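Local coordinates for protein Non-reducing end beta-L-arabinofuranosidase (Bacteroides thetaiotaomicron, PDB 5MQO) that probably hydrolyses glycosidic bonds in complex plant pectin, as a gut bacterial glycoside hydrolase of family GH127 and likely aceric acidase, at residues His204-Gly209 with Val248-Arg253; Asp289-Met294 with Glu316-Lys321; Pro446-Glu451 with Arg685-Met690. All blocks are in the same frame, centred on the assembly; numbering follows the deposited sequence.

Contact 1. Residues His204-Gly209 with Val248-Arg253; sequences HHRATG and VVEMYR
The guanidinium of Arg206 and the carboxylate of Glu250 stand nearly perpendicular, their planes 87° apart. Glu250 meets the guanidinium at its edge, and Arg253 CB lies near the same plane, 4.5 Å from Arg206 NH2. The guanidinium of Arg253 takes Glu250 OE2 at its own edge and has Val249 CG1 over one face, toward the rim. Both end nitrogens of Arg206 donate to Glu250 OE1, NH1 at 2.7 Å and NH2 at 2.9 Å. Neither bond is straight; the NH2 one is more bent, at 139°. Both come from the anti side of OE1, NH1 well out of the carboxylate plane and NH2 less so. OE2 of Glu250 is met on its syn side by Arg253 NH1 at 3.0 Å. Arg206 is extended from CG to NE and bridges from helix 192-208 to helix 243-255, in the helical catalytic domain of the six-hairpin glycosidase clan. The bend at chi2 of Glu250 (57°) sets OE1 toward Arg206 and OE2 toward Arg253. OE1 also accepts from Asp27 N, and Arg253 has further salt bridges to Glu313 and Asp309 of helix 297-314. With an alanine replacing this glutamate, Arg206 would probably lose its charge partner across the helices, Arg253 its bond to OE2, and Asp27 N its acceptor. A buried carboxylate shared by two arginines is likely to stay ionised and offset part of their charge.

Contact 2. Residues Asp289-Met294 with Glu316-Lys321; sequences DQYRAM and EQQLMK
Tyr291 sits on an irregular backbone whose nearest approach to the opposite segment brings its CA to 8.0 Å from the CA of Lys321, on helix 317-333. The phenol spans the gap, and its OH accepts a hydrogen bond from Gln318 NE2 at 3.1 Å, with an N-H...O angle of 155°. The two side chains cross at about a right angle, and the ring and amide planes are 85° apart. The hydroxyl lies somewhat tilted from the amide plane of Gln318. A bend at chi2 of Gln318 (54°) brings its amide to the tyrosine hydroxyl. Lys321 contributes its backbone: its carbonyl O lies at the edge of the ring, near the ring plane, 4.0 Å from Tyr291 CD1. This is a loop-on-helix contact at the surface of the helical catalytic domain. The loop leads into helix 297-314, and the next helix, 317-333, supplies the other side. Lys321 N bonds to Gln317 O at 3.0 Å along the helix. The amide of Gln318 has a second partner, since NE2 also donates to Asn322 OD1. Asn322 ND2 in turn donates to Gln290 O, so the residue that helps position the amide also holds the loop backbone.

Contact 3. Residues Pro446-Glu451 with Arg685-Met690; sequences PKERTE and RGKGEM
A loop of the catalytic domain here meets a loop of the C-terminal domain that runs into strand 690-697, and Glu448 and Lys687 make most of the touch. Glu448 points toward the other loop. Its CG is anti to the carbonyl carbon (chi1 -65°), and the chain then runs extended, which carries the carboxylate across. OE1 of Glu448 rests on the aliphatic part of the lysine, 3.3 Å from Lys687 CD and 3.6 Å from Lys687 CB. The side chains cross at about a right angle. The other oxygen, Glu448 OE2, comes to 4.4 Å from Gly686 C. Glycine suits that position, because at its positive phi (92°) a CB would press on the carbonyl O of Arg685. Beside this touch, hydrogen bonds and a cation-pi contact join the same two domains: Arg449 NH1 donates to Trp682 O, the Arg449 side chain makes a cation-pi contact with the Trp682 ring, and Glu689 OE2 accepts from Ala437 N. Lys687 bends at chi2 and chi4, and its NZ stays 5.7 Å from Glu448 OE1. Opposite charges are therefore near without a salt bridge, and at this exposed surface their attraction is probably modest.

How the contacts relate
From the N terminus, contact 1 comes first: it closes a loop of 38 residues, with helix 212-230 among them, and joins helix 192-208 to helix 243-255. Contact 2 follows, closing 21 residues that are mostly helix 297-314. Contact 3 closes by far the longest loop, 233 residues rich in strand. The three run in series; none nests in or crosses another. Contacts 1 and 2 both stay within the catalytic domain, their centres about 28 Å apart. Contact 3 ties that domain to the C-terminal one, across the chain's centre from both, with centres about 38 Å from contact 1 and 39 Å from contact 2.

Contact 1. Residues His204-Gly209 with Val248-Arg253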
loop_
_atom_site.group_PDB
_atom_site.type_symbol
_atom_site.label_atom_id
_atom_site.label_comp_id
_atom_site.label_asym_id
_atom_site.label_seq_id
_atom_site.Cartn_x
_atom_site.Cartn_y
_atom_site.Cartn_z
ATOM N N HIS A 204 4.451 -17.009 -9.885
ATOM C CA HIS A 204 3.854 -18.174 -10.489
ATOM C C HIS A 204 4.455 -19.467 -9.924
ATOM O O HIS A 204 3.723 -20.395 -9.596
ATOM C CB HIS A 204 4.003 -18.157 -12.002
ATOM C CG HIS A 204 3.450 -19.378 -12.653
ATOM N ND1 HIS A 204 4.240 -20.450 -13.016
ATOM C CD2 HIS A 204 2.177 -19.724 -12.944
ATOM C CE1 HIS A 204 3.474 -21.395 -13.529
ATOM N NE2 HIS A 204 2.219 -20.980 -13.500
ATOM N N HIS A 205 5.781 -19.504 -9.821
ATOM C CA HIS A 205 6.521 -20.643 -9.242
ATOM C C HIS A 205 6.049 -20.983 -7.842
ATOM O O HIS A 205 5.795 -22.129 -7.519
ATOM C CB HIS A 205 8.008 -20.320 -9.189
ATOM C CG HIS A 205 8.857 -21.425 -8.641
ATOM N ND1 HIS A 205 8.761 -22.730 -9.080
ATOM C CD2 HIS A 205 9.856 -21.409 -7.726
ATOM C CE1 HIS A 205 9.648 -23.473 -8.442
ATOM N NE2 HIS A 205 10.327 -22.698 -7.618
ATOM N N ARG A 206 5.925 -19.955 -7.025
ATOM C CA ARG A 206 5.541 -20.094 -5.638
ATOM C C ARG A 206 4.105 -20.589 -5.449
ATOM O O ARG A 206 3.821 -21.259 -4.465
ATOM C CB ARG A 206 5.795 -18.761 -4.924
ATOM C CG ARG A 206 7.298 -18.469 -4.817
ATOM C CD ARG A 206 7.626 -17.222 -4.008
ATOM N NE ARG A 206 9.075 -17.015 -3.909
ATOM C CZ ARG A 206 9.682 -15.861 -3.621
ATOM N NH1 ARG A 206 8.994 -14.747 -3.395
ATOM N NH2 ARG A 206 11.003 -15.812 -3.573
ATOM N N ALA A 207 3.222 -20.280 -6.400
ATOM C CA ALA A 207 1.805 -20.613 -6.326
ATOM C C ALA A 207 1.459 -21.978 -6.889
ATOM O O ALA A 207 0.599 -22.648 -6.326
ATOM C CB ALA A 207 0.988 -19.558 -7.053
ATOM N N THR A 208 2.078 -22.349 -8.015
ATOM C CA THR A 208 1.751 -23.561 -8.771
ATOM C C THR A 208 2.749 -24.711 -8.581
ATOM O O THR A 208 2.431 -25.870 -8.851
ATOM C CB THR A 208 1.689 -23.279 -10.296
ATOM O OG1 THR A 208 3.006 -23.035 -10.842
ATOM C CG2 THR A 208 0.770 -22.085 -10.600
ATOM N N GLY A 209 3.971 -24.396 -8.169
ATOM C CA GLY A 209 5.044 -25.381 -8.141
ATOM C C GLY A 209 5.807 -25.468 -9.446
ATOM O O GLY A 209 6.940 -25.926 -9.456
ATOM N N VAL A 248 15.012 -8.153 -8.781
ATOM C CA VAL A 248 16.361 -8.728 -8.833
ATOM C C VAL A 248 16.774 -9.313 -7.473
ATOM O O VAL A 248 17.363 -10.395 -7.420
ATOM C CB VAL A 248 17.404 -7.725 -9.442
ATOM C CG1 VAL A 248 17.707 -6.575 -8.513
ATOM C CG2 VAL A 248 18.721 -8.406 -9.764
ATOM N N VAL A 249 16.440 -8.635 -6.375
ATOM C CA VAL A 249 16.676 -9.194 -5.028
ATOM C C VAL A 249 15.730 -10.381 -4.781
ATOM O O VAL A 249 16.095 -11.381 -4.133
ATOM C CB VAL A 249 16.495 -8.146 -3.913
ATOM C CG1 VAL A 249 16.624 -8.779 -2.527
ATOM C CG2 VAL A 249 17.525 -7.040 -4.044
ATOM N N GLU A 250 14.517 -10.290 -5.297
ATOM C CA GLU A 250 13.623 -11.417 -5.146
ATOM C C GLU A 250 14.114 -12.626 -5.977
ATOM O O GLU A 250 13.901 -13.765 -5.597
ATOM C CB GLU A 250 12.187 -11.023 -5.472
ATOM C CG GLU A 250 11.144 -11.899 -4.810
ATOM C CD GLU A 250 11.254 -11.956 -3.292
ATOM O OE1 GLU A 250 10.999 -13.056 -2.725
ATOM O OE2 GLU A 250 11.567 -10.906 -2.668
ATOM N N MET A 251 14.803 -12.376 -7.081
ATOM C CA MET A 251 15.385 -13.472 -7.843
ATOM C C MET A 251 16.573 -14.092 -7.172
ATOM O O MET A 251 16.744 -15.313 -7.264
ATOM C CB MET A 251 15.770 -13.042 -9.239
ATOM C CG MET A 251 14.647 -13.297 -10.215
ATOM S SD MET A 251 14.572 -15.045 -10.622
ATOM C CE MET A 251 13.172 -14.935 -11.709
ATOM N N TYR A 252 17.390 -13.281 -6.501
ATOM C CA TYR A 252 18.485 -13.838 -5.679
ATOM C C TYR A 252 17.911 -14.707 -4.574
ATOM O O TYR A 252 18.304 -15.847 -4.414
ATOM C CB TYR A 252 19.348 -12.741 -5.078
ATOM C CG TYR A 252 20.237 -13.176 -3.939
ATOM C CD1 TYR A 252 21.370 -13.970 -4.153
ATOM C CD2 TYR A 252 19.966 -12.755 -2.641
ATOM C CE1 TYR A 252 22.199 -14.346 -3.091
ATOM C CE2 TYR A 252 20.780 -13.121 -1.574
ATOM C CZ TYR A 252 21.894 -13.919 -1.793
ATOM O OH TYR A 252 22.670 -14.240 -0.695
ATOM N N ARG A 253 16.947 -14.160 -3.849
ATOM C CA ARG A 253 16.143 -14.938 -2.912
ATOM C C ARG A 253 15.622 -16.247 -3.458
ATOM O O ARG A 253 15.668 -17.242 -2.752
ATOM C CB ARG A 253 14.958 -14.119 -2.388
ATOM C CG ARG A 253 15.402 -13.111 -1.331
ATOM C CD ARG A 253 14.378 -12.048 -1.091
ATOM N NE ARG A 253 14.922 -11.019 -0.229
ATOM C CZ ARG A 253 14.286 -9.881 0.042
ATOM N NH1 ARG A 253 13.076 -9.655 -0.463
ATOM N NH2 ARG A 253 14.849 -8.970 0.837
#

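Contact 2. Residues Asp289-Met294 with Glu316-Lys321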
loop_
_atom_site.group_PDB
_atom_site.type_symbol
_atom_site.label_atom_id
_atom_site.label_comp_id
_atom_site.label_asym_id
_atom_site.label_seq_id
_atom_site.Cartn_x
_atom_site.Cartn_y
_atom_site.Cartn_z
ATOM N N ASP A 289 24.255 9.731 0.487
ATOM C CA ASP A 289 24.128 11.142 0.906
ATOM C C ASP A 289 22.687 11.586 1.105
ATOM O O ASP A 289 22.470 12.656 1.623
ATOM C CB ASP A 289 24.806 12.089 -0.106
ATOM C CG ASP A 289 26.293 11.791 -0.291
ATOM O OD1 ASP A 289 27.033 11.774 0.718
ATOM O OD2 ASP A 289 26.723 11.572 -1.446
ATOM N N GLN A 290 21.713 10.779 0.695
ATOM C CA GLN A 290 20.295 11.128 0.776
ATOM C C GLN A 290 19.738 10.779 2.119
ATOM O O GLN A 290 19.730 9.601 2.481
ATOM C CB GLN A 290 19.486 10.367 -0.268
ATOM C CG GLN A 290 19.770 10.797 -1.700
ATOM C CD GLN A 290 19.003 9.968 -2.723
ATOM O OE1 GLN A 290 17.823 9.630 -2.540
ATOM N NE2 GLN A 290 19.669 9.667 -3.825
ATOM N N TYR A 291 19.264 11.778 2.862
ATOM C CA TYR A 291 18.617 11.554 4.168
ATOM C C TYR A 291 17.177 12.117 4.209
ATOM O O TYR A 291 16.588 12.273 5.293
ATOM C CB TYR A 291 19.466 12.170 5.297
ATOM C CG TYR A 291 20.807 11.537 5.476
ATOM C CD1 TYR A 291 20.968 10.415 6.322
ATOM C CD2 TYR A 291 21.940 12.035 4.807
ATOM C CE1 TYR A 291 22.216 9.816 6.516
ATOM C CE2 TYR A 291 23.206 11.428 4.972
ATOM C CZ TYR A 291 23.339 10.320 5.833
ATOM O OH TYR A 291 24.561 9.713 6.035
ATOM N N ARG A 292 16.620 12.400 3.028
ATOM C CA ARG A 292 15.289 12.955 2.890
ATOM C C ARG A 292 14.592 12.370 1.626
ATOM O O ARG A 292 15.256 11.904 0.679
ATOM C CB ARG A 292 15.412 14.488 2.869
ATOM C CG ARG A 292 15.816 15.103 4.218
ATOM C CD ARG A 292 15.944 16.629 4.166
ATOM N NE ARG A 292 15.860 17.327 5.476
ATOM C CZ ARG A 292 15.854 18.670 5.641
ATOM N NH1 ARG A 292 15.941 19.496 4.591
ATOM N NH2 ARG A 292 15.750 19.206 6.868
ATOM N N ALA A 293 13.258 12.366 1.628
ATOM C CA ALA A 293 12.463 11.978 0.447
ATOM C C ALA A 293 12.564 13.058 -0.594
ATOM O O ALA A 293 12.616 14.221 -0.234
ATOM C CB ALA A 293 11.007 11.771 0.816
ATOM N N MET A 294 12.511 12.702 -1.877
ATOM C CA MET A 294 12.928 13.635 -2.903
ATOM C C MET A 294 12.001 14.023 -4.048
ATOM O O MET A 294 11.612 15.221 -4.165
ATOM C CB MET A 294 14.210 13.117 -3.495
ATOM C CG MET A 294 15.079 14.219 -4.048
ATOM S SD MET A 294 16.777 13.744 -3.858
ATOM C CE MET A 294 17.190 14.235 -2.172
ATOM N N GLU A 316 24.425 -3.746 5.621
ATOM C CA GLU A 316 25.227 -2.513 5.584
ATOM C C GLU A 316 24.515 -1.436 6.370
ATOM O O GLU A 316 23.541 -0.882 5.919
ATOM C CB GLU A 316 25.461 -2.045 4.140
ATOM C CG GLU A 316 26.547 -0.954 3.987
ATOM C CD GLU A 316 26.522 -0.280 2.616
ATOM O OE1 GLU A 316 25.744 -0.791 1.767
ATOM O OE2 GLU A 316 27.248 0.734 2.391
ATOM N N GLN A 317 24.995 -1.150 7.563
ATOM C CA GLN A 317 24.286 -0.233 8.443
ATOM C C GLN A 317 23.967 1.126 7.820
ATOM O O GLN A 317 22.898 1.671 8.078
ATOM C CB GLN A 317 25.025 -0.089 9.781
ATOM C CG GLN A 317 24.861 -1.341 10.652
ATOM C CD GLN A 317 25.598 -1.260 11.991
ATOM O OE1 GLN A 317 26.845 -1.268 12.037
ATOM N NE2 GLN A 317 24.830 -1.198 13.094
ATOM N N GLN A 318 24.871 1.643 6.987
ATOM C CA GLN A 318 24.729 2.996 6.425
ATOM C C GLN A 318 23.411 3.114 5.685
ATOM O O GLN A 318 22.683 4.049 5.901
ATOM C CB GLN A 318 25.924 3.357 5.533
ATOM C CG GLN A 318 25.812 4.666 4.751
ATOM C CD GLN A 318 25.501 5.899 5.591
ATOM O OE1 GLN A 318 26.046 6.091 6.679
ATOM N NE2 GLN A 318 24.634 6.754 5.072
ATOM N N LEU A 319 23.077 2.116 4.885
ATOM C CA LEU A 319 21.765 2.053 4.226
ATOM C C LEU A 319 20.556 2.279 5.178
ATOM O O LEU A 319 19.652 3.041 4.859
ATOM C CB LEU A 319 21.599 0.723 3.506
ATOM C CG LEU A 319 22.682 0.416 2.482
ATOM C CD1 LEU A 319 22.483 -0.977 1.945
ATOM C CD2 LEU A 319 22.680 1.432 1.354
ATOM N N MET A 320 20.559 1.632 6.340
ATOM C CA MET A 320 19.513 1.827 7.358
ATOM C C MET A 320 19.609 3.210 8.009
ATOM O O MET A 320 18.616 3.726 8.488
ATOM C CB MET A 320 19.593 0.720 8.418
ATOM C CG MET A 320 18.351 0.529 9.295
ATOM S SD MET A 320 16.771 0.034 8.563
ATOM C CE MET A 320 17.303 -0.759 7.040
ATOM N N LYS A 321 20.793 3.814 8.034
ATOM C CA LYS A 321 20.901 5.231 8.440
ATOM C C LYS A 321 20.152 6.153 7.454
ATOM O O LYS A 321 19.478 7.080 7.870
ATOM C CB LYS A 321 22.370 5.671 8.624
ATOM C CG LYS A 321 22.716 6.134 10.042
ATOM C CD LYS A 321 24.124 5.758 10.539
ATOM C CE LYS A 321 24.162 5.825 12.074
ATOM N NZ LYS A 321 25.530 6.033 12.631
#

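Contact 3. Residues Pro446-Glu451 with Arg685-Met690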
loop_
_atom_site.group_PDB
_atom_site.type_symbol
_atom_site.label_atom_id
_atom_site.label_comp_id
_atom_site.label_asym_id
_atom_site.label_seq_id
_atom_site.Cartn_x
_atom_site.Cartn_y
_atom_site.Cartn_z
ATOM N N PRO A 446 -8.377 12.036 -14.940
ATOM C CA PRO A 446 -9.784 12.103 -14.539
ATOM C C PRO A 446 -9.982 12.069 -13.018
ATOM O O PRO A 446 -9.140 11.536 -12.276
ATOM C CB PRO A 446 -10.403 10.870 -15.214
ATOM C CG PRO A 446 -9.259 9.930 -15.430
ATOM C CD PRO A 446 -8.072 10.801 -15.698
ATOM N N LYS A 447 -11.082 12.665 -12.574
ATOM C CA LYS A 447 -11.407 12.726 -11.160
ATOM C C LYS A 447 -12.661 11.932 -10.824
ATOM O O LYS A 447 -13.194 12.030 -9.723
ATOM C CB LYS A 447 -11.498 14.189 -10.723
ATOM C CG LYS A 447 -10.197 14.976 -10.898
ATOM C CD LYS A 447 -9.088 14.469 -9.981
ATOM C CE LYS A 447 -7.815 15.305 -10.046
ATOM N NZ LYS A 447 -6.886 14.969 -11.164
ATOM N N GLU A 448 -13.099 11.117 -11.771
ATOM C CA GLU A 448 -14.004 10.019 -11.513
ATOM C C GLU A 448 -13.274 8.782 -11.978
ATOM O O GLU A 448 -12.521 8.847 -12.951
ATOM C CB GLU A 448 -15.271 10.214 -12.307
ATOM C CG GLU A 448 -16.053 11.441 -11.859
ATOM C CD GLU A 448 -17.421 11.541 -12.525
ATOM O OE1 GLU A 448 -17.707 12.597 -13.147
ATOM O OE2 GLU A 448 -18.207 10.556 -12.430
ATOM N N ARG A 449 -13.459 7.658 -11.291
ATOM C CA ARG A 449 -12.780 6.413 -11.704
ATOM C C ARG A 449 -13.240 6.002 -13.087
ATOM O O ARG A 449 -14.397 6.189 -13.443
ATOM C CB ARG A 449 -12.994 5.273 -10.702
ATOM C CG ARG A 449 -12.247 5.485 -9.405
ATOM C CD ARG A 449 -12.256 4.275 -8.492
ATOM N NE ARG A 449 -12.016 4.714 -7.121
ATOM C CZ ARG A 449 -12.928 5.270 -6.317
ATOM N NH1 ARG A 449 -14.190 5.444 -6.717
ATOM N NH2 ARG A 449 -12.573 5.673 -5.099
ATOM N N THR A 450 -12.318 5.458 -13.863
ATOM C CA THR A 450 -12.591 5.076 -15.246
ATOM C C THR A 450 -12.138 3.642 -15.511
ATOM O O THR A 450 -11.187 3.150 -14.879
ATOM C CB THR A 450 -11.940 6.062 -16.250
ATOM O OG1 THR A 450 -12.445 5.796 -17.559
ATOM C CG2 THR A 450 -10.426 5.954 -16.282
ATOM N N GLU A 451 -12.805 2.974 -16.455
ATOM C CA GLU A 451 -12.475 1.574 -16.756
ATOM C C GLU A 451 -11.407 1.457 -17.825
ATOM O O GLU A 451 -11.241 0.391 -18.407
ATOM C CB GLU A 451 -13.729 0.722 -17.069
ATOM C CG GLU A 451 -14.756 1.230 -18.083
ATOM C CD GLU A 451 -16.015 0.336 -18.153
ATOM O OE1 GLU A 451 -16.367 -0.107 -19.267
ATOM O OE2 GLU A 451 -16.662 0.056 -17.105
ATOM N N ARG A 685 -20.876 7.135 -6.206
ATOM C CA ARG A 685 -22.281 7.549 -6.271
ATOM C C ARG A 685 -22.420 8.801 -7.146
ATOM O O ARG A 685 -23.157 9.735 -6.850
ATOM C CB ARG A 685 -22.795 7.786 -4.860
ATOM C CG ARG A 685 -22.762 6.549 -3.971
ATOM C CD ARG A 685 -23.137 6.874 -2.521
ATOM N NE ARG A 685 -22.157 7.770 -1.904
ATOM C CZ ARG A 685 -22.277 8.365 -0.722
ATOM N NH1 ARG A 685 -21.308 9.167 -0.310
ATOM N NH2 ARG A 685 -23.346 8.186 0.038
ATOM N N GLY A 686 -21.683 8.814 -8.240
ATOM C CA GLY A 686 -21.793 9.879 -9.223
ATOM C C GLY A 686 -20.813 10.989 -8.966
ATOM O O GLY A 686 -20.061 10.938 -8.014
ATOM N N LYS A 687 -20.826 11.966 -9.868
ATOM C CA LYS A 687 -20.084 13.215 -9.745
ATOM C C LYS A 687 -20.613 14.041 -8.602
ATOM O O LYS A 687 -21.808 14.128 -8.421
ATOM C CB LYS A 687 -20.235 14.035 -11.036
ATOM C CG LYS A 687 -19.441 15.348 -11.069
ATOM C CD LYS A 687 -18.838 15.638 -12.456
ATOM C CE LYS A 687 -18.426 17.103 -12.635
ATOM N NZ LYS A 687 -19.602 17.960 -12.982
ATOM N N GLY A 688 -19.726 14.681 -7.855
ATOM C CA GLY A 688 -20.156 15.573 -6.787
ATOM C C GLY A 688 -18.953 16.251 -6.182
ATOM O O GLY A 688 -17.932 16.389 -6.839
ATOM N N GLU A 689 -19.077 16.676 -4.930
ATOM C CA GLU A 689 -17.975 17.282 -4.206
ATOM C C GLU A 689 -17.495 16.364 -3.076
ATOM O O GLU A 689 -18.193 15.451 -2.685
ATOM C CB GLU A 689 -18.385 18.685 -3.729
ATOM C CG GLU A 689 -18.564 19.678 -4.879
ATOM C CD GLU A 689 -18.818 21.117 -4.422
ATOM O OE1 GLU A 689 -19.995 21.495 -4.376
ATOM O OE2 GLU A 689 -17.847 21.872 -4.137
ATOM N N MET A 690 -16.267 16.569 -2.609
ATOM C CA MET A 690 -15.671 15.716 -1.563
ATOM C C MET A 690 -14.565 16.458 -0.823
ATOM O O MET A 690 -13.881 17.282 -1.420
ATOM C CB MET A 690 -15.101 14.423 -2.164
ATOM C CG MET A 690 -14.462 13.451 -1.157
ATOM S SD MET A 690 -12.740 13.790 -0.695
ATOM C CE MET A 690 -11.798 13.187 -2.073
#